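PDB 5N4B: dual function macrocyclase-peptidase POPB from Galerina marginata, which cleaves peptide bonds after proline and closes peptide precursors into the macrocycles of the amanitin toxin family. Local coordinates for residues V109-K114 with V128-D134; G155-Y160 with I172-T177; W208-G214 with Y239-G243. The protein carries 1 engineered substitution. All coordinates share one frame; numbering follows the deposited sequence. Where two conformers were deposited one is given.

Interaction 1 (V109-K114 with V128-D134)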
loop_
_atom_site.group_PDB
_atom_site.type_symbol
_atom_site.label_atom_id
_atom_site.label_comp_id
_atom_site.label_asym_id
_atom_site.label_seq_id
_atom_site.Cartn_x
_atom_site.Cartn_y
_atom_site.Cartn_z
ATOM N N VAL A 109 1.727 -19.504 -2.726
ATOM C CA VAL A 109 2.204 -20.360 -3.808
ATOM C C VAL A 109 1.222 -20.321 -4.970
ATOM O O VAL A 109 0.012 -20.415 -4.774
ATOM C CB VAL A 109 2.380 -21.803 -3.310
ATOM C CG1 VAL A 109 2.828 -22.715 -4.409
ATOM C CG2 VAL A 109 3.395 -21.784 -2.147
ATOM N N LEU A 110 1.754 -20.190 -6.182
ATOM C CA LEU A 110 0.941 -20.131 -7.384
ATOM C C LEU A 110 0.645 -21.550 -7.855
ATOM O O LEU A 110 1.554 -22.301 -8.241
ATOM C CB LEU A 110 1.646 -19.316 -8.462
ATOM C CG LEU A 110 0.923 -18.915 -9.726
ATOM C CD1 LEU A 110 -0.443 -18.261 -9.398
ATOM C CD2 LEU A 110 1.792 -17.974 -10.565
ATOM N N TYR A 111 -0.624 -21.886 -7.902
ATOM C CA TYR A 111 -1.156 -23.176 -8.324
ATOM C C TYR A 111 -1.745 -23.095 -9.720
ATOM O O TYR A 111 -2.216 -22.040 -10.146
ATOM C CB TYR A 111 -2.277 -23.618 -7.363
ATOM C CG TYR A 111 -1.781 -24.430 -6.173
ATOM C CD1 TYR A 111 -0.903 -23.908 -5.265
ATOM C CD2 TYR A 111 -2.167 -25.711 -5.990
ATOM C CE1 TYR A 111 -0.403 -24.662 -4.194
ATOM C CE2 TYR A 111 -1.698 -26.460 -4.910
ATOM C CZ TYR A 111 -0.800 -25.915 -4.040
ATOM O OH TYR A 111 -0.310 -26.692 -2.997
ATOM N N ARG A 112 -1.700 -24.214 -10.341
ATOM C CA ARG A 112 -2.400 -24.434 -11.738
ATOM C C ARG A 112 -3.350 -25.619 -11.729
ATOM O O ARG A 112 -3.105 -26.671 -11.172
ATOM C CB ARG A 112 -1.262 -24.935 -12.648
ATOM C CG ARG A 112 -1.664 -25.317 -14.089
ATOM C CD ARG A 112 -0.473 -25.789 -14.960
ATOM N NE ARG A 112 -0.912 -26.145 -16.335
ATOM C CZ ARG A 112 -1.389 -27.346 -16.720
ATOM N NH1 ARG A 112 -1.652 -27.604 -18.008
ATOM N NH2 ARG A 112 -1.599 -28.290 -15.826
ATOM N N SER A 113 -4.504 -25.382 -12.277
ATOM C CA SER A 113 -5.519 -26.420 -12.265
ATOM C C SER A 113 -5.023 -27.672 -12.981
ATOM O O SER A 113 -4.360 -27.597 -14.010
ATOM C CB SER A 113 -6.833 -25.918 -12.894
ATOM O OG SER A 113 -6.689 -25.540 -14.256
ATOM N N LYS A 114 -5.381 -28.811 -12.406
ATOM C CA LYS A 114 -5.085 -30.092 -13.035
ATOM C C LYS A 114 -5.803 -30.224 -14.363
ATOM O O LYS A 114 -5.240 -30.753 -15.329
ATOM C CB LYS A 114 -5.529 -31.225 -12.096
ATOM C CG LYS A 114 -4.722 -31.302 -10.788
ATOM C CD LYS A 114 -5.222 -32.424 -9.906
ATOM C CE LYS A 114 -4.567 -32.458 -8.562
ATOM N NZ LYS A 114 -3.224 -33.008 -8.681
ATOM N N VAL A 128 -7.417 -30.052 -6.591
ATOM C CA VAL A 128 -7.817 -29.534 -7.894
ATOM C C VAL A 128 -6.674 -28.851 -8.642
ATOM O O VAL A 128 -6.841 -28.489 -9.824
ATOM C CB VAL A 128 -9.023 -28.578 -7.806
ATOM C CG1 VAL A 128 -10.267 -29.247 -7.181
ATOM C CG2 VAL A 128 -8.656 -27.307 -7.057
ATOM N N GLY A 129 -5.518 -28.671 -7.997
ATOM C CA GLY A 129 -4.386 -27.990 -8.599
ATOM C C GLY A 129 -3.071 -28.581 -8.168
ATOM O O GLY A 129 -3.009 -29.403 -7.241
ATOM N N ASP A 130 -2.051 -28.259 -8.940
ATOM C CA ASP A 130 -0.674 -28.617 -8.626
ATOM C C ASP A 130 0.132 -27.323 -8.522
ATOM O O ASP A 130 -0.233 -26.281 -9.080
ATOM C CB ASP A 130 0.006 -29.453 -9.749
ATOM C CG ASP A 130 -0.807 -30.671 -10.231
ATOM O OD1 ASP A 130 -1.145 -31.478 -9.382
ATOM O OD2 ASP A 130 -1.089 -30.776 -11.462
ATOM N N VAL A 131 1.259 -27.353 -7.820
ATOM C CA VAL A 131 2.136 -26.194 -7.744
ATOM C C VAL A 131 2.650 -25.871 -9.127
ATOM O O VAL A 131 3.165 -26.743 -9.838
ATOM C CB VAL A 131 3.295 -26.456 -6.766
ATOM C CG1 VAL A 131 4.332 -25.350 -6.826
ATOM C CG2 VAL A 131 2.784 -26.684 -5.349
ATOM N N PHE A 132 2.581 -24.591 -9.496
ATOM C CA PHE A 132 3.283 -24.044 -10.645
ATOM C C PHE A 132 4.501 -23.234 -10.225
ATOM O O PHE A 132 5.598 -23.427 -10.770
ATOM C CB PHE A 132 2.366 -23.202 -11.583
ATOM C CG PHE A 132 3.124 -22.376 -12.527
ATOM C CD1 PHE A 132 3.991 -22.964 -13.417
ATOM C CD2 PHE A 132 3.101 -20.990 -12.489
ATOM C CE1 PHE A 132 4.784 -22.213 -14.214
ATOM C CE2 PHE A 132 3.876 -20.250 -13.280
ATOM C CZ PHE A 132 4.714 -20.823 -14.168
ATOM N N PHE A 133 4.361 -22.348 -9.247
ATOM C CA PHE A 133 5.471 -21.467 -8.898
ATOM C C PHE A 133 5.429 -21.208 -7.410
ATOM O O PHE A 133 4.502 -20.541 -6.907
ATOM C CB PHE A 133 5.421 -20.149 -9.691
ATOM C CG PHE A 133 6.595 -19.257 -9.458
ATOM C CD1 PHE A 133 7.765 -19.459 -10.174
ATOM C CD2 PHE A 133 6.569 -18.253 -8.524
ATOM C CE1 PHE A 133 8.881 -18.663 -9.994
ATOM C CE2 PHE A 133 7.736 -17.449 -8.355
ATOM C CZ PHE A 133 8.866 -17.712 -9.086
ATOM N N ASP A 134 6.418 -21.741 -6.700
ATOM C CA ASP A 134 6.536 -21.598 -5.246
ATOM C C ASP A 134 7.642 -20.591 -4.946
ATOM O O ASP A 134 8.833 -20.940 -5.002
ATOM C CB ASP A 134 6.835 -22.942 -4.588
ATOM C CG ASP A 134 6.905 -22.857 -3.084
ATOM O OD1 ASP A 134 6.911 -21.723 -2.570
ATOM O OD2 ASP A 134 6.957 -23.923 -2.424
HETATM O O HOH W 1 -1.389 -28.455 -12.654
HETATM O O HOH W 2 -2.044 -31.531 -6.290
#

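Interaction 2 (G155-Y160 with I172-T177)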
loop_
_atom_site.group_PDB
_atom_site.type_symbol
_atom_site.label_atom_id
_atom_site.label_comp_id
_atom_site.label_asym_id
_atom_site.label_seq_id
_atom_site.Cartn_x
_atom_site.Cartn_y
_atom_site.Cartn_z
ATOM N N GLY A 155 -0.281 -17.122 -22.559
ATOM C CA GLY A 155 -0.210 -18.144 -21.550
ATOM C C GLY A 155 1.028 -18.990 -21.596
ATOM O O GLY A 155 1.082 -19.984 -20.855
ATOM N N LYS A 156 1.997 -18.679 -22.458
ATOM C CA LYS A 156 3.189 -19.508 -22.613
ATOM C C LYS A 156 4.299 -19.165 -21.653
ATOM O O LYS A 156 5.130 -20.031 -21.378
ATOM C CB LYS A 156 3.716 -19.417 -24.057
ATOM C CG LYS A 156 2.696 -20.017 -25.041
ATOM C CD LYS A 156 3.155 -19.985 -26.527
ATOM C CE LYS A 156 4.279 -20.995 -26.815
ATOM N NZ LYS A 156 4.654 -21.039 -28.285
ATOM N N PHE A 157 4.350 -17.930 -21.125
ATOM C CA PHE A 157 5.464 -17.485 -20.327
ATOM C C PHE A 157 4.967 -16.797 -19.072
ATOM O O PHE A 157 3.855 -16.270 -19.023
ATOM C CB PHE A 157 6.423 -16.555 -21.092
ATOM C CG PHE A 157 7.169 -17.261 -22.172
ATOM C CD1 PHE A 157 8.153 -18.146 -21.853
ATOM C CD2 PHE A 157 6.805 -17.114 -23.482
ATOM C CE1 PHE A 157 8.846 -18.831 -22.845
ATOM C CE2 PHE A 157 7.502 -17.798 -24.468
ATOM C CZ PHE A 157 8.484 -18.642 -24.143
ATOM N N PHE A 158 5.819 -16.834 -18.056
ATOM C CA PHE A 158 5.561 -16.240 -16.757
ATOM C C PHE A 158 6.758 -15.388 -16.402
ATOM O O PHE A 158 7.863 -15.908 -16.241
ATOM C CB PHE A 158 5.361 -17.353 -15.732
ATOM C CG PHE A 158 5.153 -16.895 -14.293
ATOM C CD1 PHE A 158 3.972 -16.257 -13.916
ATOM C CD2 PHE A 158 6.097 -17.138 -13.312
ATOM C CE1 PHE A 158 3.748 -15.931 -12.608
ATOM C CE2 PHE A 158 5.862 -16.790 -12.004
ATOM C CZ PHE A 158 4.734 -16.166 -11.655
ATOM N N ALA A 159 6.557 -14.094 -16.289
ATOM C CA ALA A 159 7.607 -13.162 -15.885
ATOM C C ALA A 159 7.452 -12.867 -14.400
ATOM O O ALA A 159 6.331 -12.706 -13.921
ATOM C CB ALA A 159 7.517 -11.875 -16.685
ATOM N N TYR A 160 8.555 -12.843 -13.664
ATOM C CA TYR A 160 8.472 -12.684 -12.228
ATOM C C TYR A 160 9.641 -11.881 -11.708
ATOM O O TYR A 160 10.788 -12.134 -12.091
ATOM C CB TYR A 160 8.375 -14.015 -11.495
ATOM C CG TYR A 160 9.439 -15.025 -11.812
ATOM C CD1 TYR A 160 9.363 -15.783 -12.976
ATOM C CD2 TYR A 160 10.454 -15.352 -10.911
ATOM C CE1 TYR A 160 10.294 -16.773 -13.270
ATOM C CE2 TYR A 160 11.387 -16.371 -11.202
ATOM C CZ TYR A 160 11.259 -17.080 -12.389
ATOM O OH TYR A 160 12.147 -18.117 -12.689
ATOM N N ILE A 172 13.902 -9.271 -13.037
ATOM C CA ILE A 172 12.813 -10.002 -13.681
ATOM C C ILE A 172 13.413 -11.187 -14.401
ATOM O O ILE A 172 14.373 -11.056 -15.184
ATOM C CB ILE A 172 12.013 -9.132 -14.654
ATOM C CG1 ILE A 172 11.452 -7.894 -13.949
ATOM C CG2 ILE A 172 10.890 -9.977 -15.237
ATOM C CD1 ILE A 172 10.861 -6.882 -14.959
ATOM N N TYR A 173 12.831 -12.353 -14.138
ATOM C CA TYR A 173 13.129 -13.618 -14.781
ATOM C C TYR A 173 11.901 -14.075 -15.558
ATOM O O TYR A 173 10.790 -13.563 -15.359
ATOM C CB TYR A 173 13.544 -14.706 -13.747
ATOM C CG TYR A 173 14.778 -14.318 -12.993
ATOM C CD1 TYR A 173 16.027 -14.531 -13.540
ATOM C CD2 TYR A 173 14.696 -13.691 -11.770
ATOM C CE1 TYR A 173 17.143 -14.163 -12.855
ATOM C CE2 TYR A 173 15.828 -13.307 -11.080
ATOM C CZ TYR A 173 17.056 -13.559 -11.640
ATOM O OH TYR A 173 18.200 -13.139 -10.964
ATOM N N VAL A 174 12.117 -15.010 -16.492
ATOM C CA VAL A 174 11.061 -15.526 -17.334
ATOM C C VAL A 174 11.186 -17.036 -17.399
ATOM O O VAL A 174 12.285 -17.581 -17.616
ATOM C CB VAL A 174 11.102 -14.947 -18.757
ATOM C CG1 VAL A 174 9.899 -15.449 -19.614
ATOM C CG2 VAL A 174 11.189 -13.426 -18.726
ATOM N N ARG A 175 10.056 -17.699 -17.268
ATOM C CA ARG A 175 10.014 -19.148 -17.424
ATOM C C ARG A 175 8.775 -19.581 -18.186
ATOM O O ARG A 175 7.744 -18.918 -18.192
ATOM C CB ARG A 175 10.080 -19.920 -16.081
ATOM C CG ARG A 175 8.811 -19.740 -15.248
ATOM C CD ARG A 175 8.978 -20.160 -13.801
ATOM N NE ARG A 175 9.474 -21.511 -13.683
ATOM C CZ ARG A 175 10.706 -21.848 -13.312
ATOM N NH1 ARG A 175 11.624 -20.972 -12.951
ATOM N NH2 ARG A 175 11.030 -23.123 -13.320
ATOM N N SER A 176 8.894 -20.722 -18.869
ATOM C CA SER A 176 7.750 -21.327 -19.516
ATOM C C SER A 176 6.699 -21.711 -18.487
ATOM O O SER A 176 7.022 -22.205 -17.400
ATOM C CB SER A 176 8.206 -22.607 -20.232
ATOM O OG SER A 176 7.045 -23.298 -20.700
ATOM N N THR A 177 5.426 -21.531 -18.834
ATOM C CA THR A 177 4.343 -21.975 -17.984
ATOM C C THR A 177 4.276 -23.488 -17.824
ATOM O O THR A 177 3.537 -23.974 -16.958
ATOM C CB THR A 177 2.998 -21.398 -18.452
ATOM O OG1 THR A 177 2.678 -21.772 -19.814
ATOM C CG2 THR A 177 3.073 -19.903 -18.355
HETATM O O HOH W 3 6.171 -21.996 -22.954
#

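Interaction 3 (W208-G214 with Y239-G243)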
loop_
_atom_site.group_PDB
_atom_site.type_symbol
_atom_site.label_atom_id
_atom_site.label_comp_id
_atom_site.label_asym_id
_atom_site.label_seq_id
_atom_site.Cartn_x
_atom_site.Cartn_y
_atom_site.Cartn_z
ATOM N N TRP A 208 3.137 -6.890 -20.802
ATOM C CA TRP A 208 3.404 -7.623 -22.021
ATOM C C TRP A 208 2.780 -6.946 -23.223
ATOM O O TRP A 208 1.682 -6.389 -23.153
ATOM C CB TRP A 208 2.803 -9.019 -21.937
ATOM C CG TRP A 208 3.552 -9.989 -21.008
ATOM C CD1 TRP A 208 3.349 -10.169 -19.656
ATOM C CD2 TRP A 208 4.595 -10.901 -21.380
ATOM N NE1 TRP A 208 4.217 -11.115 -19.168
ATOM C CE2 TRP A 208 4.990 -11.580 -20.197
ATOM C CE3 TRP A 208 5.248 -11.212 -22.579
ATOM C CZ2 TRP A 208 5.965 -12.550 -20.187
ATOM C CZ3 TRP A 208 6.250 -12.177 -22.560
ATOM C CH2 TRP A 208 6.599 -12.833 -21.389
ATOM N N THR A 209 3.473 -7.047 -24.356
ATOM C CA THR A 209 2.823 -6.783 -25.615
ATOM C C THR A 209 1.883 -7.942 -25.954
ATOM O O THR A 209 2.071 -9.090 -25.510
ATOM C CB THR A 209 3.848 -6.517 -26.712
ATOM O OG1 THR A 209 4.834 -7.556 -26.733
ATOM C CG2 THR A 209 4.527 -5.162 -26.505
ATOM N N LYS A 210 0.827 -7.622 -26.706
ATOM C CA LYS A 210 -0.238 -8.577 -26.950
ATOM C C LYS A 210 0.158 -9.682 -27.919
ATOM O O LYS A 210 -0.567 -10.682 -28.032
ATOM C CB LYS A 210 -1.522 -7.871 -27.373
ATOM C CG LYS A 210 -2.476 -7.501 -26.271
ATOM C CD LYS A 210 -1.826 -6.930 -25.048
ATOM C CE LYS A 210 -2.929 -6.534 -24.023
ATOM N NZ LYS A 210 -2.404 -5.957 -22.739
ATOM N N ASP A 211 1.306 -9.540 -28.574
ATOM C CA ASP A 211 1.917 -10.607 -29.344
ATOM C C ASP A 211 2.737 -11.585 -28.497
ATOM O O ASP A 211 3.308 -12.532 -29.043
ATOM C CB ASP A 211 2.768 -9.984 -30.463
ATOM C CG ASP A 211 3.879 -9.062 -29.917
ATOM O OD1 ASP A 211 4.187 -9.158 -28.711
ATOM O OD2 ASP A 211 4.393 -8.182 -30.681
ATOM N N SER A 212 2.827 -11.335 -27.185
ATOM C CA SER A 212 3.556 -12.170 -26.231
ATOM C C SER A 212 5.036 -12.295 -26.526
ATOM O O SER A 212 5.707 -13.195 -25.994
ATOM C CB SER A 212 2.936 -13.554 -26.091
ATOM O OG SER A 212 1.606 -13.501 -25.570
ATOM N N LYS A 213 5.597 -11.359 -27.278
ATOM C CA LYS A 213 7.011 -11.463 -27.611
ATOM C C LYS A 213 7.907 -10.885 -26.530
ATOM O O LYS A 213 9.104 -11.166 -26.509
ATOM C CB LYS A 213 7.277 -10.715 -28.933
ATOM C CG LYS A 213 6.580 -11.310 -30.145
ATOM C CD LYS A 213 6.953 -10.521 -31.387
ATOM C CE LYS A 213 6.458 -11.186 -32.675
ATOM N NZ LYS A 213 6.607 -10.199 -33.803
ATOM N N GLY A 214 7.357 -10.054 -25.662
ATOM C CA GLY A 214 8.186 -9.350 -24.702
ATOM C C GLY A 214 7.309 -8.498 -23.814
ATOM O O GLY A 214 6.084 -8.459 -23.963
ATOM N N TYR A 239 11.843 -2.196 -23.089
ATOM C CA TYR A 239 11.189 -3.382 -23.620
ATOM C C TYR A 239 12.177 -4.528 -23.690
ATOM O O TYR A 239 13.274 -4.371 -24.240
ATOM C CB TYR A 239 10.599 -3.091 -25.005
ATOM C CG TYR A 239 10.007 -4.264 -25.679
ATOM C CD1 TYR A 239 8.737 -4.762 -25.375
ATOM C CD2 TYR A 239 10.759 -4.892 -26.667
ATOM C CE1 TYR A 239 8.261 -5.899 -26.095
ATOM C CE2 TYR A 239 10.308 -5.980 -27.322
ATOM C CZ TYR A 239 9.094 -6.462 -27.060
ATOM O OH TYR A 239 8.765 -7.585 -27.822
ATOM N N HIS A 240 11.804 -5.662 -23.101
ATOM C CA HIS A 240 12.586 -6.887 -23.114
ATOM C C HIS A 240 11.916 -7.933 -23.989
ATOM O O HIS A 240 10.749 -8.275 -23.763
ATOM C CB HIS A 240 12.712 -7.450 -21.699
ATOM C CG HIS A 240 13.451 -8.734 -21.676
ATOM N ND1 HIS A 240 14.782 -8.801 -22.002
ATOM C CD2 HIS A 240 13.042 -10.008 -21.523
ATOM C CE1 HIS A 240 15.187 -10.061 -21.973
ATOM N NE2 HIS A 240 14.149 -10.819 -21.677
ATOM N N LYS A 241 12.652 -8.448 -24.991
ATOM C CA LYS A 241 12.186 -9.538 -25.827
ATOM C C LYS A 241 12.517 -10.871 -25.157
ATOM O O LYS A 241 13.661 -11.104 -24.736
ATOM C CB LYS A 241 12.859 -9.418 -27.192
ATOM C CG LYS A 241 12.511 -10.559 -28.117
ATOM C CD LYS A 241 13.173 -10.358 -29.477
ATOM C CE LYS A 241 12.771 -11.487 -30.397
ATOM N NZ LYS A 241 13.685 -11.535 -31.588
ATOM N N VAL A 242 11.517 -11.741 -25.032
ATOM C CA VAL A 242 11.755 -13.051 -24.423
ATOM C C VAL A 242 12.807 -13.804 -25.197
ATOM O O VAL A 242 12.788 -13.841 -26.433
ATOM C CB VAL A 242 10.455 -13.854 -24.361
ATOM C CG1 VAL A 242 10.703 -15.249 -23.846
ATOM C CG2 VAL A 242 9.463 -13.176 -23.459
ATOM N N GLY A 243 13.718 -14.445 -24.455
ATOM C CA GLY A 243 14.774 -15.245 -25.062
ATOM C C GLY A 243 16.007 -14.475 -25.436
ATOM O O GLY A 243 16.789 -14.952 -26.277
HETATM O O HOH W 4 6.434 -6.511 -29.473
HETATM O O HOH W 5 10.377 -13.223 -27.970
#

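Interaction 1 (V109-K114 with V128-D134)
Leu110 O is gripped by two consecutive amides of the partner strand, Phe132 N at 2.8 Å and Phe133 N at 3.0 Å, both lying in its carbonyl plane. Leu110 N returns a bond to Phe133 O, and past the bulge the ladder resumes with Arg112 and Asp130 exchanging amide bonds. Lys114 N then reaches Val128 O, where a short helix gives way to the strand. At this end Lys114 bends at its last torsion (chi4 -76°) and brings NZ to the syn side of Asp130 OD1, somewhat out of the carboxylate plane and 2.7 Å away, in a salt bridge. A water accepts from the same NZ.

Apolar contacts fill in around the ladder. Val131 CG2 lies 3.9 Å from Tyr111 CZ, while the phenol hydroxyl bonds to Asp126. Leu110 runs alongside Phe132, and Leu110 CD2 lies 3.8 Å from Phe132 CD2, at the ring edge. Val109 CG1 meets Val131 CG1 at 3.9 Å. Two residues facing one make this a classic beta bulge, set between the third and fourth strands of a four-stranded antiparallel sheet, a blade of the prolyl oligopeptidase beta-propeller.

Interaction 2 (G155-Y160 with I172-T177)
Thr177 OG1, in the conformer given, donates to Gly155 O across 2.6 Å, in the carbonyl plane and on a lone pair. One residue on, Thr177 N bonds to Lys156 O at 3.0 Å, this time from above the carbonyl plane, so in that conformer the end of the pairing is fastened by both backbone and side chain. A water bridges Lys156 O to Ser176 OG, whose hydroxyl is also hydrogen-bonded to Ser178.

Another polar link lies on the face carrying Phe158, Tyr160 and Arg175. Arg175 NH1 meets Tyr160 OH at 2.9 Å, with the hydroxyl oxygen only 3° out of the guanidinium plane, although the N-H points somewhat aside (145°). The same nitrogen makes a salt bridge with Asp191, and NE bonds to Ser179 O, which together should fix the rotation of the guanidinium. Tyr160 has CG between its backbone N and carbonyl carbon (chi1 53°); this swings the ring over the neighbouring strand. Tyr173 CB sits over one ring face, 3.6 Å from Tyr160 CZ, and Arg175 CD approaches Tyr160 CE1 at 3.7 Å.

The backbones exchange pairs of amide bonds, Phe158 with Arg175 and Tyr160 with Tyr173. Ala159 and Val174 point to the opposite face of the sheet. Ala159 CB touches Ile172 CG2 at 4.1 Å, and the Phe157 and Val174 side chains cross obliquely, Phe157 CD1 3.9 Å from Val174 CG1. This is a regular antiparallel beta hairpin, formed by the two middle strands of a four-stranded propeller blade.

Interaction 3 (W208-G214 with Y239-G243)
Tyr239 packs against Gly214 and Lys213, just after a tight turn, and against Thr209 at the start of that turn. With CG anti to the backbone N (chi1 175°), the side chain extends until CE1 is 3.6 Å from Gly214 C and its hydroxyl oxygen OH is 3.6 Å from Lys213 CB. The Thr209 and Tyr239 side chains cross at about a right angle, Thr209 CG2 3.8 Å from Tyr239 CE1. A water joins Tyr239 OH to Asp211 OD2, linking the phenol to the turn.

That turn is a type I beta turn from Thr209 to Ser212, braced by Asp211. Its OD1 accepts from Thr209 OG1 at 2.6 Å and from Lys213 N at 3.0 Å, the two donors arriving from opposite faces of the carboxylate plane. The second of these bonds closes an Asx turn.

Lys213 and Val242 come next in buried surface. Val242 N donates to Lys213 O at 2.9 Å, with an N-H...O angle of 162°, and a water donates to both Lys213 O and Val242 O. Beyond CB the extended Lys213 chain leads off from the contact. Val242 CG2 abuts the edge of the Trp208 indole, 3.5 Å from Trp208 CZ3, while Trp208 NE1 is hydrogen-bonded to Lys150 O.

Strands 214-219 and 236-241, adjacent in a four-stranded propeller blade, pair here at Gly214 and Lys241, antiparallel and non-hydrogen-bonded. One direct amide bond thus joins the two segments, just beyond strand and turn, supplemented by bridging waters and apolar contacts, while Asp211 OD1 is spent on bracing the turn.

How the interactions relate
The three contacts follow one another along the chain, each in a different four-stranded sheet of the beta-propeller. Interactions 1 and 2 have centres 14 Å apart and meet through aromatic packing: Phe133 CZ is 3.4 Å from Tyr160 CD2, and Leu110 CD2 is 3.5 Å from Phe158 CE1. Interaction 3 packs on the other face of the middle sheet, where Trp208 CH2 lies 3.7 Å from Phe157 CB. Interactions 1 and 3 do not touch, their nearest atoms being about 10 Å apart. Interaction 2 comes closest to the charge relay system, the Ile172 side chain lying about 11 Å from that of His699, whereas Leu110 of interaction 1 packs on the bound peptide.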